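PDB 6QBW: HTLV-2 integrase catalytic core domain from Human T-cell leukemia virus 2, which probably catalyses, as the central domain of the viral integrase, the metal-dependent DNA cleavage and strand-transfer steps that insert viral DNA into the host genome. Local coordinates for residues 15-20 against 115-120; 110-115 against 134-139. All coordinates share one frame; numbering follows the deposited sequence.

Contact 1 (15-20 against 115-120)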
loop_
_atom_site.group_PDB
_atom_site.type_symbol
_atom_site.label_atom_id
_atom_site.label_comp_id
_atom_site.label_asym_id
_atom_site.label_seq_id
_atom_site.Cartn_x
_atom_site.Cartn_y
_atom_site.Cartn_z
ATOM N N THR A 15 9.753 21.376 -1.653
ATOM C CA THR A 15 9.655 22.467 -0.701
ATOM C C THR A 15 10.246 22.018 0.626
ATOM O O THR A 15 10.265 20.829 0.936
ATOM C CB THR A 15 8.194 22.947 -0.511
ATOM O OG1 THR A 15 8.161 24.018 0.435
ATOM C CG2 THR A 15 7.277 21.831 -0.015
ATOM N N HIS A 16 10.729 22.983 1.399
ATOM C CA HIS A 16 11.325 22.700 2.694
ATOM C C HIS A 16 10.260 22.683 3.778
ATOM O O HIS A 16 9.281 23.428 3.712
ATOM C CB HIS A 16 12.417 23.721 3.014
ATOM C CG HIS A 16 13.574 23.668 2.066
ATOM N ND1 HIS A 16 14.622 22.782 2.219
ATOM C CD2 HIS A 16 13.836 24.371 0.937
ATOM C CE1 HIS A 16 15.485 22.950 1.232
ATOM N NE2 HIS A 16 15.032 23.908 0.440
ATOM N N TYR A 17 10.445 21.803 4.755
ATOM C CA TYR A 17 9.585 21.747 5.926
ATOM C C TYR A 17 10.455 21.592 7.163
ATOM O O TYR A 17 11.030 20.531 7.399
ATOM C CB TYR A 17 8.584 20.592 5.827
ATOM C CG TYR A 17 7.607 20.568 6.982
ATOM C CD1 TYR A 17 6.596 21.521 7.081
ATOM C CD2 TYR A 17 7.705 19.606 7.981
ATOM C CE1 TYR A 17 5.706 21.514 8.142
ATOM C CE2 TYR A 17 6.820 19.589 9.046
ATOM C CZ TYR A 17 5.823 20.546 9.125
ATOM O OH TYR A 17 4.943 20.531 10.187
ATOM N N LYS A 18 10.556 22.666 7.939
ATOM C CA LYS A 18 11.363 22.671 9.151
ATOM C C LYS A 18 10.609 21.937 10.260
ATOM O O LYS A 18 9.425 22.186 10.476
ATOM C CB LYS A 18 11.704 24.113 9.549
ATOM C CG LYS A 18 12.487 24.273 10.846
ATOM C CD LYS A 18 11.562 24.614 12.011
ATOM C CE LYS A 18 12.306 24.677 13.334
ATOM N NZ LYS A 18 11.349 24.682 14.470
ATOM N N TYR A 19 11.296 21.016 10.936
ATOM C CA TYR A 19 10.727 20.275 12.067
ATOM C C TYR A 19 11.824 19.710 12.974
ATOM O O TYR A 19 12.775 19.085 12.493
ATOM C CB TYR A 19 9.823 19.134 11.582
ATOM C CG TYR A 19 9.489 18.130 12.675
ATOM C CD1 TYR A 19 8.739 18.509 13.794
ATOM C CD2 TYR A 19 9.936 16.808 12.602
ATOM C CE1 TYR A 19 8.436 17.599 14.797
ATOM C CE2 TYR A 19 9.640 15.893 13.601
ATOM C CZ TYR A 19 8.891 16.290 14.695
ATOM O OH TYR A 19 8.597 15.383 15.693
ATOM N N LYS A 20 11.666 19.914 14.283
ATOM C CA LYS A 20 12.652 19.489 15.277
ATOM C C LYS A 20 14.051 19.925 14.846
ATOM O O LYS A 20 14.956 19.101 14.722
ATOM C CB LYS A 20 12.591 17.970 15.496
ATOM C CG LYS A 20 11.468 17.503 16.415
ATOM C CD LYS A 20 11.834 17.649 17.886
ATOM C CE LYS A 20 10.912 16.840 18.789
ATOM N NZ LYS A 20 11.381 16.850 20.207
ATOM N N LEU A 115 -1.756 20.516 7.662
ATOM C CA LEU A 115 -2.080 19.217 8.252
ATOM C C LEU A 115 -0.910 18.630 9.040
ATOM O O LEU A 115 -1.115 18.053 10.105
ATOM C CB LEU A 115 -2.542 18.232 7.177
ATOM C CG LEU A 115 -3.963 18.484 6.668
ATOM C CD1 LEU A 115 -4.163 17.925 5.269
ATOM C CD2 LEU A 115 -4.988 17.905 7.631
ATOM N N LEU A 116 0.309 18.771 8.525
ATOM C CA LEU A 116 1.494 18.313 9.254
ATOM C C LEU A 116 1.611 19.025 10.596
ATOM O O LEU A 116 1.790 18.382 11.631
ATOM C CB LEU A 116 2.776 18.546 8.448
ATOM C CG LEU A 116 3.018 17.667 7.222
ATOM C CD1 LEU A 116 4.415 17.904 6.662
ATOM C CD2 LEU A 116 2.820 16.198 7.559
ATOM N N ASN A 117 1.509 20.353 10.571
ATOM C CA ASN A 117 1.609 21.155 11.788
ATOM C C ASN A 117 0.547 20.739 12.798
ATOM O O ASN A 117 0.819 20.679 13.989
ATOM C CB ASN A 117 1.470 22.653 11.481
ATOM C CG ASN A 117 2.659 23.213 10.715
ATOM O OD1 ASN A 117 3.729 22.607 10.666
ATOM N ND2 ASN A 117 2.472 24.380 10.110
ATOM N N LYS A 118 -0.653 20.441 12.306
ATOM C CA LYS A 118 -1.760 20.025 13.156
ATOM C C LYS A 118 -1.515 18.644 13.748
ATOM O O LYS A 118 -1.639 18.458 14.957
ATOM C CB LYS A 118 -3.078 20.023 12.378
ATOM C CG LYS A 118 -4.318 20.049 13.263
ATOM C CD LYS A 118 -5.568 19.607 12.510
ATOM C CE LYS A 118 -5.683 18.087 12.455
ATOM N NZ LYS A 118 -6.787 17.610 11.570
ATOM N N TYR A 119 -1.165 17.675 12.910
ATOM C CA TYR A 119 -0.950 16.311 13.398
ATOM C C TYR A 119 0.241 16.206 14.351
ATOM O O TYR A 119 0.193 15.444 15.312
ATOM C CB TYR A 119 -0.837 15.309 12.240
ATOM C CG TYR A 119 -2.182 14.951 11.629
ATOM C CD1 TYR A 119 -3.232 14.495 12.430
ATOM C CD2 TYR A 119 -2.409 15.062 10.259
ATOM C CE1 TYR A 119 -4.463 14.171 11.891
ATOM C CE2 TYR A 119 -3.640 14.734 9.711
ATOM C CZ TYR A 119 -4.663 14.290 10.536
ATOM O OH TYR A 119 -5.891 13.964 10.014
ATOM N N LEU A 120 1.290 16.984 14.107
ATOM C CA LEU A 120 2.431 17.027 15.022
ATOM C C LEU A 120 2.067 17.701 16.347
ATOM O O LEU A 120 2.652 17.390 17.380
ATOM C CB LEU A 120 3.625 17.731 14.366
ATOM C CG LEU A 120 4.226 17.015 13.148
ATOM C CD1 LEU A 120 5.094 17.957 12.334
ATOM C CD2 LEU A 120 5.026 15.785 13.552
#
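Strand 15-19 and the helical turn 115-120 run nearly parallel, their axes 17° apart and 11.0 Å from each other at closest approach. With even the CA atoms of Y19 and N117 still 9.2 Å apart, backbone cannot meet backbone, and side chains must span the gap. Two tyrosines do so from the strand, Y17 and Y19, alternate residues whose CB atoms both point at the helix.

Y17 reaches farthest. Its CG stands anti to the backbone N (chi1 -176°), which extends the ring straight out from the strand until the hydroxyl lies among L116, N117 and L120. L116 lies over one face: its CD1 sits 3.8 Å from the ring centroid and 10° off the normal, a CH-pi contact over the middle of the ring. N117 comes in at the edge, its amide plane moderately inclined to the ring. Y17 OH donates to N117 OD1 across 2.5 Å, shorter than a usual hydrogen bond, so the exact length is doubtful at 2.40 Å resolution. On the same phenol, L120 CD1 packs near the ring plane, 3.4 Å from Y17 OH.

L120 also serves the second tyrosine. Its CD1 lies 4.0 Å from Y19 CD1, over one face of that ring, so this methyl touches both tyrosines, while CD2 meets Y19 alone, at CE1 and CZ. Behind this layer, L116 and L120 rest on I132 and A131 of helix 128-142.

This is strand-to-helix packing in the RNase H-like integrase core, with the Y17 side chain about 12 Å from a bound calcium ion. The phenol is held in two ways: leucine carbons pack against its ring and hydroxyl, and the amide oxygen of the exposed N117 probably gives the buried tyrosine's OH a polar partner, although the short length is doubtful.

Contact 2 (110-115 against 134-139)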
loop_
_atom_site.group_PDB
_atom_site.type_symbol
_atom_site.label_atom_id
_atom_site.label_comp_id
_atom_site.label_asym_id
_atom_site.label_seq_id
_atom_site.Cartn_x
_atom_site.Cartn_y
_atom_site.Cartn_z
ATOM N N GLY A 110 0.835 24.239 1.018
ATOM C CA GLY A 110 0.270 24.911 2.178
ATOM C C GLY A 110 -0.736 24.052 2.914
ATOM O O GLY A 110 -0.748 24.025 4.143
ATOM N N ILE A 111 -1.582 23.348 2.166
ATOM C CA ILE A 111 -2.569 22.446 2.764
ATOM C C ILE A 111 -1.840 21.326 3.500
ATOM O O ILE A 111 -2.127 21.050 4.672
ATOM C CB ILE A 111 -3.518 21.839 1.707
ATOM C CG1 ILE A 111 -4.374 22.929 1.057
ATOM C CG2 ILE A 111 -4.436 20.791 2.324
ATOM C CD1 ILE A 111 -4.995 22.519 -0.264
ATOM N N ILE A 112 -0.891 20.697 2.807
ATOM C CA ILE A 112 -0.108 19.602 3.374
ATOM C C ILE A 112 0.539 20.037 4.688
ATOM O O ILE A 112 0.405 19.352 5.696
ATOM C CB ILE A 112 0.987 19.104 2.391
ATOM C CG1 ILE A 112 0.367 18.392 1.181
ATOM C CG2 ILE A 112 1.978 18.167 3.089
ATOM C CD1 ILE A 112 -0.308 17.072 1.505
ATOM N N LYS A 113 1.227 21.176 4.666
ATOM C CA LYS A 113 1.946 21.675 5.840
ATOM C C LYS A 113 1.022 22.059 6.990
ATOM O O LYS A 113 1.376 21.875 8.155
ATOM C CB LYS A 113 2.832 22.861 5.468
ATOM C CG LYS A 113 4.006 22.464 4.594
ATOM C CD LYS A 113 4.809 23.667 4.139
ATOM C CE LYS A 113 5.703 23.307 2.963
ATOM N NZ LYS A 113 6.708 24.369 2.693
ATOM N N ASN A 114 -0.155 22.587 6.663
ATOM C CA ASN A 114 -1.167 22.877 7.681
ATOM C C ASN A 114 -1.571 21.601 8.411
ATOM O O ASN A 114 -1.702 21.604 9.633
ATOM C CB ASN A 114 -2.405 23.554 7.068
ATOM C CG ASN A 114 -2.163 25.013 6.708
ATOM O OD1 ASN A 114 -1.210 25.633 7.180
ATOM N ND2 ASN A 114 -3.032 25.570 5.868
ATOM N N LEU A 115 -1.756 20.516 7.662
ATOM C CA LEU A 115 -2.080 19.217 8.252
ATOM C C LEU A 115 -0.910 18.630 9.040
ATOM O O LEU A 115 -1.115 18.053 10.105
ATOM C CB LEU A 115 -2.542 18.232 7.177
ATOM C CG LEU A 115 -3.963 18.484 6.668
ATOM C CD1 LEU A 115 -4.163 17.925 5.269
ATOM C CD2 LEU A 115 -4.988 17.905 7.631
ATOM N N LYS A 134 -0.861 10.473 7.840
ATOM C CA LYS A 134 -2.122 11.015 8.308
ATOM C C LYS A 134 -2.546 12.217 7.454
ATOM O O LYS A 134 -3.712 12.335 7.088
ATOM C CB LYS A 134 -2.031 11.377 9.792
ATOM C CG LYS A 134 -1.876 10.161 10.695
ATOM C CD LYS A 134 -1.584 10.525 12.152
ATOM C CE LYS A 134 -2.866 10.762 12.949
ATOM N NZ LYS A 134 -2.691 10.718 14.431
ATOM N N ALA A 135 -1.594 13.079 7.110
ATOM C CA ALA A 135 -1.875 14.236 6.268
ATOM C C ALA A 135 -2.294 13.835 4.855
ATOM O O ALA A 135 -3.244 14.399 4.305
ATOM C CB ALA A 135 -0.665 15.150 6.210
ATOM N N LEU A 136 -1.578 12.878 4.265
ATOM C CA LEU A 136 -1.893 12.400 2.910
ATOM C C LEU A 136 -3.268 11.749 2.853
ATOM O O LEU A 136 -4.073 12.043 1.960
ATOM C CB LEU A 136 -0.850 11.391 2.416
ATOM C CG LEU A 136 0.438 11.939 1.800
ATOM C CD1 LEU A 136 1.376 10.798 1.431
ATOM C CD2 LEU A 136 0.134 12.787 0.576
ATOM N N TRP A 137 -3.527 10.862 3.809
ATOM C CA TRP A 137 -4.797 10.148 3.878
ATOM C C TRP A 137 -5.972 11.093 4.111
ATOM O O TRP A 137 -7.064 10.858 3.597
ATOM C CB TRP A 137 -4.774 9.090 4.988
ATOM C CG TRP A 137 -3.744 8.006 4.815
ATOM C CD1 TRP A 137 -3.187 7.575 3.647
ATOM C CD2 TRP A 137 -3.175 7.196 5.853
ATOM N NE1 TRP A 137 -2.296 6.562 3.894
ATOM C CE2 TRP A 137 -2.271 6.306 5.239
ATOM C CE3 TRP A 137 -3.347 7.138 7.245
ATOM C CZ2 TRP A 137 -1.532 5.366 5.967
ATOM C CZ3 TRP A 137 -2.615 6.202 7.972
ATOM C CH2 TRP A 137 -1.718 5.326 7.329
ATOM N N THR A 138 -5.754 12.149 4.896
ATOM C CA THR A 138 -6.803 13.136 5.153
ATOM C C THR A 138 -7.106 13.929 3.880
ATOM O O THR A 138 -8.265 14.191 3.557
ATOM C CB THR A 138 -6.415 14.119 6.278
ATOM O OG1 THR A 138 -6.144 13.397 7.484
ATOM C CG2 THR A 138 -7.540 15.109 6.542
ATOM N N LEU A 139 -6.054 14.299 3.160
ATOM C CA LEU A 139 -6.198 15.126 1.980
ATOM C C LEU A 139 -6.824 14.343 0.834
ATOM O O LEU A 139 -7.818 14.775 0.254
ATOM C CB LEU A 139 -4.837 15.684 1.558
ATOM C CG LEU A 139 -4.836 16.722 0.439
ATOM C CD1 LEU A 139 -5.856 17.806 0.735
ATOM C CD2 LEU A 139 -3.447 17.313 0.274
#
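L139 meets I111 and I112 with separate branches of its forked end. CG of L139 is anti to the backbone N (chi1 -172°), unlike that of L115 or L136, and this throws both methyls toward helix 104-122. L139 CD1 packs 3.7 Å from I111 CG2, the branch that is itself anti to its backbone N. The other methyl, L139 CD2, is pressed to 3.4 Å against I112 CD1. Both isoleucines cross the leucine at about a right angle. The two helices belong to the integrase core of RNase H-like fold, and their segments cross at 124° with axes 9.3 Å apart; V37 and V39 of strand 37-42 cover the I112, L136 and L139 side.

The backbones come closest at L115 and A135, where the small alanine lets CB meet CB at 3.7 Å. L115 CD2 then reaches T138 CG2, the two side chains crossing obliquely. T138 turns its hydroxyl back along its own helix: OG1 donates to K134 O at 2.7 Å, tilted 31° from the carbonyl plane and on the opposite face from T138 N, and OG1 is also hydrogen-bonded to Y119 OH.

In the fold
The centres of contacts 1 and 2 are 10 Å apart, and both draw on helix 104-122, with L115 belonging to each. Along the chain the order is 15-20, 110-115, 115-120, 134-139, so the pairings alternate: one joins the helix to strand 9-19 of the mixed sheet, the other to helix 128-142. A polar link ties them together: K113 NZ lies 2.7 Å from T15 OG1, a probable hydrogen bond. Both contacts also touch the second subunit, where L55 of that subunit packs on Y119 and K134, so the helix pair lies between the mixed sheet and the second subunit.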